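Local atomic coordinates of N-acetylmuramoyl-L-alanine amidase domain-containing protein SAOUHSC_02979 (Staphylococcus aureus, PDB entry 5T1Q), a protein that probably hydrolyses amide bonds of cell-wall peptidoglycan as a secreted amidase, here as its C-terminal part, with a glucosaminidase-family region and a CHAP domain. Residues 270-273 against 277-280; 245-250 against 256-261. One frame throughout, in Å; residues are numbered along the deposited sequence. Where two conformers were deposited one is given.

Interaction 1: residues 270-273 against 277-280; sequences GDLG and NWNN. With NA (sodium ion), chain E.
Leu272 and Trp278 lie with their CA atoms 5.1 Å apart, where the chain turns after loop 270-273 and brings the first turn of helix 278-284 beside it. The indole of Trp278 carries the contact. NE1 of Trp278 donates to O of Gly273 at 2.9 Å; this O lies in the ring plane, although the N-H comes from above the carbonyl plane and the bond is bent to 145°. Over one ring face sits Leu272, its CB 3.6 Å from the centroid of the Trp278 five-membered ring, a CH-pi contact. With CG of Leu272 anti to its carbonyl carbon (chi1 -59°), CD1 reaches along the same face to 3.8 Å from CD2 of Trp278. The helix opens within the CHAP domain, and its next two residues turn to a sodium ion: OD1 of Asn279 binds it at 2.5 Å and OD1 of Asn280 at 2.3 Å. Two waters, the backbone O of His276 and OE1 of Glu302 complete the site. The amide oxygens, 3.0 Å apart (Asn279 OD1 to Asn280 OD1), are not hydrogen-bonded; the shared cation probably makes this tolerable. CB of Asn277 packs 3.5 Å from O of Leu272, while Val257 and Val300 touch the buried indole.

Interaction 2: residues 245-250 against 256-261; sequences SMPYPH and YVYNRM
Pro247 sets its CG squarely over the ring of Tyr258, 3.4 Å from the centroid and only 9° off the ring normal, a CH-pi contact that forms the tight part of the interface. Loop 245-250 here lies against helix 253-262, and the two side chains come from opposite directions. Tyr258 sends its ring out from the helix with CG anti to the backbone N (chi1 174°), which places the phenol under the proline; CD of Pro247 follows CG over the ring, 3.9 Å from CE1 of Tyr258. Packing is wider beside it, where Tyr248 crosses Tyr258 at about a right angle and its CD2 stays 4.1 Å from CB of Tyr258. The hydroxyl of Tyr248 leads away from the helix to the backbone O of Ser269. Both segments belong to the CHAP domain, and the helix begins at Cys253, which with His314 and Glu331 has the geometry of a possible cysteine-peptidase triad. Toward solvent the contact thins out: OG of exposed Ser245 comes no nearer than 3.6 Å to OH of Tyr258, without a hydrogen bond, and OH of Tyr258 makes a weak hydrogen bond to NZ of Lys262. Because loop and helix meet by CH-pi and van der Waals packing, while both tyrosine hydroxyls use partners beyond the two segments, the seam depends on shape fit and is probably little affected by pH or salt.

How the interactions relate
Interaction 2 comes first along the chain and closes before interaction 1 opens; their centres are 13 Å apart, within the one CHAP domain. Helix 253-262 serves interaction 2, helix 278-284 serves interaction 1, and the two helices are consecutive in the chain. Tyr248 joins the contacts directly: its OH is 3.2 Å from N of Leu272, a probable hydrogen bond, and its ring meets that of Trp278 with planes at about 40°. Pro247 also packs on Gly270. The loops before both helices are thus held to each other. Because helix 253-262 begins at Cys253 of the possible triad, near which the Trp278 side chain lies, this packing is consistent with both contacts flanking the probable active-site region.

Interaction 1: residues 270-273 against 277-280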
ATOM      1  N   GLY A 270      -6.712  -4.738  19.325  1.00 24.64           N
ATOM      2  CA  GLY A 270      -5.495  -4.995  18.578  1.00 24.19           C
ATOM      3  C   GLY A 270      -4.739  -6.239  18.979  1.00 23.62           C
ATOM      4  O   GLY A 270      -3.674  -6.516  18.401  1.00 23.39           O
ATOM      5  N   ASP A 271      -5.297  -7.002  19.930  1.00 23.04           N
ATOM      6  CA  ASP A 271      -4.658  -8.193  20.474  1.00 22.95           C
ATOM      7  C   ASP A 271      -5.258  -9.514  19.956  1.00 22.04           C
ATOM      8  O   ASP A 271      -5.033 -10.573  20.552  1.00 21.87           O
ATOM      9  CB  ASP A 271      -4.731  -8.163  22.018  1.00 23.78           C
ATOM     10  CG  ASP A 271      -6.145  -8.542  22.587  1.00 24.02           C
ATOM     11  OD1 ASP A 271      -7.188  -8.356  21.902  1.00 23.63           O
ATOM     12  OD2 ASP A 271      -6.208  -9.038  23.733  1.00 24.32           O
ATOM     13  N   LEU A 272      -6.008  -9.466  18.857  1.00 21.43           N
ATOM     14  CA  LEU A 272      -6.640 -10.685  18.352  1.00 21.10           C
ATOM     15  C   LEU A 272      -5.693 -11.593  17.549  1.00 21.22           C
ATOM     16  O   LEU A 272      -6.072 -12.707  17.192  1.00 21.57           O
ATOM     17  CB  LEU A 272      -7.906 -10.352  17.553  1.00 20.17           C
ATOM     18  CG  LEU A 272      -9.024  -9.593  18.300  1.00 20.30           C
ATOM     19  CD1 LEU A 272     -10.196  -9.370  17.380  1.00 19.42           C
ATOM     20  CD2 LEU A 272      -9.515 -10.282  19.561  1.00 20.89           C
ATOM     21  N   GLY A 273      -4.476 -11.125  17.269  1.00 21.80           N
ATOM     22  CA  GLY A 273      -3.479 -11.927  16.543  1.00 22.14           C
ATOM     23  C   GLY A 273      -3.818 -12.163  15.073  1.00 21.64           C
ATOM     24  O   GLY A 273      -4.490 -11.341  14.439  1.00 21.17           O
ATOM     25  N   ASN A 277      -7.480 -16.560  14.548  1.00 19.54           N
ATOM     26  CA  ASN A 277      -7.683 -16.471  15.983  1.00 20.06           C
ATOM     27  C   ASN A 277      -8.673 -15.402  16.386  1.00 19.19           C
ATOM     28  O   ASN A 277      -8.983 -15.287  17.557  1.00 19.09           O
ATOM     29  CB  ASN A 277      -6.368 -16.176  16.710  1.00 21.20           C
ATOM     30  CG  ASN A 277      -5.510 -17.401  16.889  1.00 22.64           C
ATOM     31  OD1 ASN A 277      -6.013 -18.492  17.144  1.00 24.21           O
ATOM     32  ND2 ASN A 277      -4.200 -17.215  16.813  1.00 23.38           N
ATOM     33  N   TRP A 278      -9.168 -14.620  15.434  1.00 18.18           N
ATOM     34  CA  TRP A 278     -10.077 -13.524  15.782  1.00 17.79           C
ATOM     35  C   TRP A 278     -11.382 -13.962  16.442  1.00 17.95           C
ATOM     36  O   TRP A 278     -11.790 -13.375  17.442  1.00 17.59           O
ATOM     37  CB  TRP A 278     -10.360 -12.658  14.555  1.00 17.12           C
ATOM     38  CG  TRP A 278      -9.288 -11.629  14.285  1.00 16.96           C
ATOM     39  CD1 TRP A 278      -7.946 -11.792  14.390  1.00 17.25           C
ATOM     40  CD2 TRP A 278      -9.492 -10.312  13.770  1.00 16.62           C
ATOM     41  NE1 TRP A 278      -7.292 -10.618  14.034  1.00 17.27           N
ATOM     42  CE2 TRP A 278      -8.224  -9.708  13.633  1.00 16.73           C
ATOM     43  CE3 TRP A 278     -10.629  -9.580  13.408  1.00 16.47           C
ATOM     44  CZ2 TRP A 278      -8.060  -8.408  13.167  1.00 16.89           C
ATOM     45  CZ3 TRP A 278     -10.466  -8.272  12.965  1.00 16.44           C
ATOM     46  CH2 TRP A 278      -9.194  -7.705  12.845  1.00 16.69           C
ATOM     47  N   ASN A 279     -12.017 -15.006  15.900  1.00 18.19           N
ATOM     48  CA  ASN A 279     -13.305 -15.443  16.431  1.00 18.40           C
ATOM     49  C   ASN A 279     -13.226 -16.015  17.852  1.00 19.00           C
ATOM     50  O   ASN A 279     -14.021 -15.633  18.707  1.00 19.09           O
ATOM     51  CB  ASN A 279     -14.060 -16.370  15.451  1.00 18.38           C
ATOM     52  CG  ASN A 279     -13.299 -17.628  15.108  1.00 18.84           C
ATOM     53  OD1 ASN A 279     -12.065 -17.688  15.225  1.00 19.30           O
ATOM     54  ND2 ASN A 279     -14.018 -18.638  14.657  1.00 18.97           N
ATOM     55  N   ASN A 280     -12.286 -16.924  18.103  1.00 19.56           N
ATOM     56  CA  ASN A 280     -12.126 -17.514  19.449  1.00 20.55           C
ATOM     57  C   ASN A 280     -11.582 -16.469  20.452  1.00 20.73           C
ATOM     58  O   ASN A 280     -12.036 -16.406  21.578  1.00 21.39           O
ATOM     59  CB  ASN A 280     -11.246 -18.773  19.436  1.00 21.36           C
ATOM     60  CG  ASN A 280      -9.994 -18.599  18.609  1.00 21.92           C
ATOM     61  OD1 ASN A 280     -10.068 -18.504  17.372  1.00 22.64           O
ATOM     62  ND2 ASN A 280      -8.845 -18.568  19.257  1.00 22.27           N
TER
HETATM   63 NA    NA E 701     -10.386 -19.490  15.269  1.00 25.76          NA
HETATM   64  O   HOH W   1      -8.434 -20.647  15.476  1.00 32.74           O
HETATM   65  O   HOH W   2     -11.989 -21.318  16.086  1.00 36.15           O

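Interaction 2: residues 245-250 against 256-261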
ATOM      1  N   SER A 245      -3.060   5.131  15.051  1.00 60.49           N
ATOM      2  CA  SER A 245      -2.504   3.910  15.660  1.00 55.10           C
ATOM      3  C   SER A 245      -2.402   2.756  14.644  1.00 49.35           C
ATOM      4  O   SER A 245      -3.094   2.756  13.611  1.00 48.07           O
ATOM      5  CB  SER A 245      -3.349   3.467  16.861  1.00 56.04           C
ATOM      6  OG  SER A 245      -4.656   3.072  16.456  1.00 57.57           O
HETATM    7  N   MSE A 246      -1.558   1.779  14.967  0.50 44.47           N
HETATM    8  CA  MSE A 246      -1.294   0.641  14.092  0.50 40.52           C
HETATM    9  C   MSE A 246      -1.297  -0.653  14.862  0.50 37.50           C
HETATM   10  O   MSE A 246      -0.240  -1.191  15.163  0.50 36.84           O
HETATM   11  CB  MSE A 246       0.091   0.892  13.511  0.50 40.54           C
HETATM   12  CG  MSE A 246       0.372   0.003  12.307  0.50 39.33           C
HETATM   13 SE   MSE A 246      -0.683   0.596  10.756  0.50 37.83          SE
HETATM   14  CE  MSE A 246      -0.716   2.536  11.102  0.50 39.86           C
ATOM     15  N   PRO A 247      -2.475  -1.170  15.192  1.00 34.92           N
ATOM     16  CA  PRO A 247      -2.555  -2.425  15.961  1.00 32.51           C
ATOM     17  C   PRO A 247      -2.187  -3.691  15.156  1.00 28.43           C
ATOM     18  O   PRO A 247      -1.796  -4.683  15.750  1.00 27.29           O
ATOM     19  CB  PRO A 247      -4.014  -2.450  16.439  1.00 32.79           C
ATOM     20  CG  PRO A 247      -4.752  -1.696  15.403  1.00 33.11           C
ATOM     21  CD  PRO A 247      -3.812  -0.684  14.805  1.00 33.78           C
ATOM     22  N   TYR A 248      -2.302  -3.634  13.828  1.00 25.35           N
ATOM     23  CA  TYR A 248      -1.939  -4.756  12.941  1.00 23.91           C
ATOM     24  C   TYR A 248      -1.041  -4.220  11.801  1.00 24.12           C
ATOM     25  O   TYR A 248      -1.140  -3.046  11.446  1.00 24.20           O
ATOM     26  CB  TYR A 248      -3.208  -5.437  12.371  1.00 22.19           C
ATOM     27  CG  TYR A 248      -4.138  -5.973  13.448  1.00 21.16           C
ATOM     28  CD1 TYR A 248      -3.899  -7.205  14.045  1.00 20.61           C
ATOM     29  CD2 TYR A 248      -5.229  -5.221  13.907  1.00 20.93           C
ATOM     30  CE1 TYR A 248      -4.714  -7.688  15.052  1.00 20.43           C
ATOM     31  CE2 TYR A 248      -6.064  -5.703  14.921  1.00 20.43           C
ATOM     32  CZ  TYR A 248      -5.798  -6.931  15.481  1.00 20.51           C
ATOM     33  OH  TYR A 248      -6.591  -7.425  16.478  1.00 20.84           O
ATOM     34  N   PRO A 249      -0.149  -5.067  11.237  1.00 24.37           N
ATOM     35  CA  PRO A 249       0.739  -4.615  10.149  1.00 24.46           C
ATOM     36  C   PRO A 249      -0.034  -3.975   8.999  1.00 23.98           C
ATOM     37  O   PRO A 249      -0.974  -4.561   8.472  1.00 22.62           O
ATOM     38  CB  PRO A 249       1.413  -5.904   9.691  1.00 24.60           C
ATOM     39  CG  PRO A 249       1.415  -6.771  10.898  1.00 24.54           C
ATOM     40  CD  PRO A 249       0.139  -6.467  11.616  1.00 24.07           C
ATOM     41  N   HIS A 250       0.369  -2.767   8.644  1.00 24.52           N
ATOM     42  CA  HIS A 250      -0.287  -1.990   7.617  1.00 24.88           C
ATOM     43  C   HIS A 250      -0.648  -2.746   6.335  1.00 24.25           C
ATOM     44  O   HIS A 250       0.176  -3.461   5.761  1.00 23.39           O
ATOM     45  CB  HIS A 250       0.585  -0.794   7.260  1.00 26.62           C
ATOM     46  CG  HIS A 250      -0.120   0.226   6.435  1.00 26.79           C
ATOM     47  ND1 HIS A 250      -0.080   0.227   5.058  1.00 26.60           N
ATOM     48  CD2 HIS A 250      -0.906   1.265   6.796  1.00 27.14           C
ATOM     49  CE1 HIS A 250      -0.814   1.226   4.606  1.00 26.80           C
ATOM     50  NE2 HIS A 250      -1.319   1.875   5.639  1.00 27.42           N
ATOM     51  N   TYR A 256      -6.925  -4.141   7.643  1.00 18.09           N
ATOM     52  CA  TYR A 256      -8.017  -3.595   6.838  1.00 17.83           C
ATOM     53  C   TYR A 256      -9.338  -3.656   7.592  1.00 17.29           C
ATOM     54  O   TYR A 256     -10.066  -2.665   7.631  1.00 17.17           O
ATOM     55  CB  TYR A 256      -8.127  -4.281   5.450  1.00 17.24           C
ATOM     56  CG  TYR A 256      -9.350  -3.818   4.713  1.00 17.49           C
ATOM     57  CD1 TYR A 256      -9.343  -2.616   3.995  1.00 17.77           C
ATOM     58  CD2 TYR A 256     -10.548  -4.550   4.774  1.00 17.01           C
ATOM     59  CE1 TYR A 256     -10.477  -2.173   3.349  1.00 18.05           C
ATOM     60  CE2 TYR A 256     -11.697  -4.098   4.147  1.00 17.04           C
ATOM     61  CZ  TYR A 256     -11.656  -2.916   3.433  1.00 17.57           C
ATOM     62  OH  TYR A 256     -12.781  -2.473   2.804  1.00 17.65           O
ATOM     63  N   VAL A 257      -9.645  -4.807   8.191  1.00 16.63           N
ATOM     64  CA  VAL A 257     -10.907  -4.942   8.914  1.00 16.86           C
ATOM     65  C   VAL A 257     -10.993  -3.994  10.139  1.00 17.96           C
ATOM     66  O   VAL A 257     -12.046  -3.410  10.410  1.00 17.91           O
ATOM     67  CB  VAL A 257     -11.187  -6.400   9.301  1.00 16.28           C
ATOM     68  CG1 VAL A 257     -12.497  -6.501  10.062  1.00 16.19           C
ATOM     69  CG2 VAL A 257     -11.219  -7.295   8.059  1.00 16.07           C
ATOM     70  N   TYR A 258      -9.891  -3.855  10.862  1.00 19.31           N
ATOM     71  CA  TYR A 258      -9.814  -2.941  11.985  1.00 20.95           C
ATOM     72  C   TYR A 258     -10.179  -1.526  11.535  1.00 21.17           C
ATOM     73  O   TYR A 258     -11.027  -0.875  12.153  1.00 20.50           O
ATOM     74  CB  TYR A 258      -8.406  -2.965  12.598  1.00 22.69           C
ATOM     75  CG  TYR A 258      -8.179  -1.932  13.692  1.00 24.92           C
ATOM     76  CD1 TYR A 258      -7.758  -0.633  13.378  1.00 26.50           C
ATOM     77  CD2 TYR A 258      -8.369  -2.253  15.031  1.00 26.32           C
ATOM     78  CE1 TYR A 258      -7.556   0.322  14.377  1.00 28.73           C
ATOM     79  CE2 TYR A 258      -8.169  -1.309  16.034  1.00 28.34           C
ATOM     80  CZ  TYR A 258      -7.773  -0.025  15.701  1.00 29.75           C
ATOM     81  OH  TYR A 258      -7.567   0.897  16.707  1.00 35.20           O
ATOM     82  N   ASN A 259      -9.552  -1.070  10.444  1.00 21.93           N
ATOM     83  CA  ASN A 259      -9.805   0.286   9.909  1.00 23.07           C
ATOM     84  C   ASN A 259     -11.186   0.457   9.306  1.00 22.81           C
ATOM     85  O   ASN A 259     -11.859   1.447   9.564  1.00 23.02           O
ATOM     86  CB  ASN A 259      -8.732   0.691   8.895  1.00 24.21           C
ATOM     87  CG  ASN A 259      -7.427   1.094   9.567  1.00 26.31           C
ATOM     88  OD1 ASN A 259      -6.524   0.283   9.730  1.00 28.63           O
ATOM     89  ND2 ASN A 259      -7.371   2.311  10.053  1.00 28.21           N
ATOM     90  N   ARG A 260     -11.629  -0.519   8.527  1.00 22.51           N
ATOM     91  CA  ARG A 260     -12.936  -0.413   7.892  1.00 22.48           C
ATOM     92  C   ARG A 260     -14.033  -0.333   8.938  1.00 23.39           C
ATOM     93  O   ARG A 260     -14.976   0.432   8.778  1.00 22.98           O
ATOM     94  CB  ARG A 260     -13.161  -1.586   6.930  1.00 21.74           C
ATOM     95  CG  ARG A 260     -14.485  -1.571   6.174  1.00 21.58           C
ATOM     96  CD  ARG A 260     -14.629  -0.332   5.325  1.00 21.94           C
ATOM     97  NE  ARG A 260     -15.801  -0.380   4.460  1.00 22.09           N
ATOM     98  CZ  ARG A 260     -16.187   0.608   3.660  1.00 22.48           C
ATOM     99  NH1 ARG A 260     -15.508   1.754   3.621  1.00 23.20           N
ATOM    100  NH2 ARG A 260     -17.271   0.460   2.904  1.00 22.86           N
HETATM  101  N   MSE A 261     -13.892  -1.105  10.020  1.00 24.89           N
HETATM  102  CA  MSE A 261     -14.883  -1.099  11.111  1.00 27.14           C
HETATM  103  C   MSE A 261     -14.948   0.266  11.762  1.00 28.30           C
HETATM  104  O   MSE A 261     -16.027   0.736  12.129  1.00 27.95           O
HETATM  105  CB  MSE A 261     -14.571  -2.148  12.177  1.00 28.36           C
HETATM  106  CG  MSE A 261     -14.978  -3.542  11.702  1.00 30.23           C
HETATM  107 SE   MSE A 261     -14.500  -4.887  13.072  1.00 32.74          SE
HETATM  108  CE  MSE A 261     -16.253  -4.751  13.936  1.00 32.61           C
TER